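Local coordinates for protein GCN5-related N-acetyltransferase (PDB 4H89) that probably transfers an acyl group, most likely acetyl from acetyl-coenzyme A, to an acceptor not yet identified, at residues E41-D44 / E45-R48. Sequence-based numbering, arbitrary orientation. Where two conformers were deposited one is given.
Sequences ELTD and EQAR
Two donors converge on OE1 of Q46: the backbone N of T43, 2.9 Å from OE1, and a water 2.7 Å from OE1 that also donates to the carbonyl O of E41. The T43 N-H runs nearly straight (169°) to a lone pair of OE1, in the plane of the amide. The return bond goes from Q46 N to T43 OG1, 2.9 Å away, and completes a capping box, with T43 as N-cap of helix 44-51. For this, the T43 hydroxyl sits between its own backbone N and carbonyl carbon (chi1 72°), facing the first turn. The Q46 chain, extended beyond CG, crosses the T43 side chain at about a right angle, with CG 3.3 Å from OG1. The L42 side chain also crosses that of Q46 at about a right angle, CD2 3.8 Å from OE1 of Q46, and packs on F26 of helix 19-32. Beyond the capping box, A47 N bonds to T43 O and R48 N to D44 O, starting the regular helical pattern. D44 carries its carboxylate away from the turn, OD1 forming a salt bridge with R27 of helix 19-32. Reciprocal bonding thus satisfies one N-H inside the first turn and one just before it, consistent with a well-defined start to the helix.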
loop_
_atom_site.group_PDB
_atom_site.type_symbol
_atom_site.label_atom_id
_atom_site.label_comp_id
_atom_site.label_asym_id
_atom_site.label_seq_id
_atom_site.Cartn_x
_atom_site.Cartn_y
_atom_site.Cartn_z
ATOM N N GLU A 41 6.770 -13.069 -11.095
ATOM C CA GLU A 41 7.415 -14.357 -10.905
ATOM C C GLU A 41 7.177 -14.971 -9.515
ATOM O O GLU A 41 7.993 -15.732 -9.032
ATOM C CB GLU A 41 8.914 -14.246 -11.208
ATOM C CG GLU A 41 9.234 -13.986 -12.685
ATOM C CD GLU A 41 10.720 -14.050 -12.962
ATOM O OE1 GLU A 41 11.472 -13.148 -12.480
ATOM O OE2 GLU A 41 11.109 -15.002 -13.692
ATOM N N LEU A 42 6.038 -14.689 -8.899
ATOM C CA LEU A 42 5.706 -15.338 -7.644
ATOM C C LEU A 42 5.514 -16.817 -7.819
ATOM O O LEU A 42 4.938 -17.278 -8.790
ATOM C CB LEU A 42 4.421 -14.751 -7.052
ATOM C CG LEU A 42 4.435 -13.287 -6.627
ATOM C CD1 LEU A 42 3.119 -12.949 -5.998
ATOM C CD2 LEU A 42 5.552 -12.979 -5.650
ATOM N N THR A 43 5.977 -17.581 -6.830
ATOM C CA THR A 43 5.657 -19.007 -6.845
ATOM C C THR A 43 4.170 -19.207 -6.619
ATOM O O THR A 43 3.491 -18.323 -6.055
ATOM C CB THR A 43 6.448 -19.803 -5.791
ATOM O OG1 THR A 43 5.958 -19.506 -4.504
ATOM C CG2 THR A 43 7.944 -19.549 -5.848
ATOM N N ASP A 44 3.679 -20.399 -6.927
ATOM C CA ASP A 44 2.302 -20.732 -6.630
ATOM C C ASP A 44 2.015 -20.532 -5.126
ATOM O O ASP A 44 0.936 -20.037 -4.736
ATOM C CB ASP A 44 1.999 -22.190 -6.978
ATOM C CG ASP A 44 1.984 -22.497 -8.473
ATOM O OD1 ASP A 44 2.040 -21.601 -9.322
ATOM O OD2 ASP A 44 1.886 -23.721 -8.785
ATOM N N GLU A 45 2.953 -20.922 -4.290
ATOM C CA GLU A 45 2.808 -20.863 -2.839
ATOM C C GLU A 45 2.920 -19.442 -2.295
ATOM O O GLU A 45 2.187 -19.069 -1.355
ATOM C CB GLU A 45 3.794 -21.789 -2.163
ATOM C CG GLU A 45 3.619 -23.273 -2.478
ATOM C CD GLU A 45 4.268 -23.738 -3.777
ATOM O OE1 GLU A 45 4.868 -22.966 -4.536
ATOM O OE2 GLU A 45 4.161 -24.921 -4.058
ATOM N N GLN A 46 3.713 -18.579 -2.917
ATOM C CA GLN A 46 3.726 -17.170 -2.570
ATOM C C GLN A 46 2.373 -16.532 -2.926
ATOM O O GLN A 46 1.858 -15.729 -2.140
ATOM C CB GLN A 46 4.838 -16.427 -3.265
ATOM C CG GLN A 46 6.258 -16.696 -2.718
ATOM C CD GLN A 46 7.280 -15.959 -3.530
ATOM O OE1 GLN A 46 7.382 -16.157 -4.736
ATOM N NE2 GLN A 46 7.994 -15.075 -2.904
ATOM N N ALA A 47 1.834 -16.832 -4.099
ATOM C CA ALA A 47 0.537 -16.330 -4.463
ATOM C C ALA A 47 -0.531 -16.811 -3.472
ATOM O O ALA A 47 -1.387 -16.020 -3.052
ATOM C CB ALA A 47 0.216 -16.671 -5.907
ATOM N N ARG A 48 -0.468 -18.070 -3.055
ATOM C CA ARG A 48 -1.420 -18.600 -2.132
ATOM C C ARG A 48 -1.354 -17.858 -0.784
ATOM O O ARG A 48 -2.388 -17.522 -0.179
ATOM C CB ARG A 48 -1.153 -20.067 -1.921
ATOM C CG ARG A 48 -2.192 -20.746 -1.061
ATOM C CD ARG A 48 -1.866 -22.201 -0.797
ATOM N NE ARG A 48 -0.524 -22.351 -0.206
ATOM C CZ ARG A 48 0.151 -23.486 -0.182
ATOM N NH1 ARG A 48 -0.383 -24.609 -0.657
ATOM N NH2 ARG A 48 1.372 -23.469 0.300
HETATM O O HOH W 1 9.502 -15.706 -6.352
#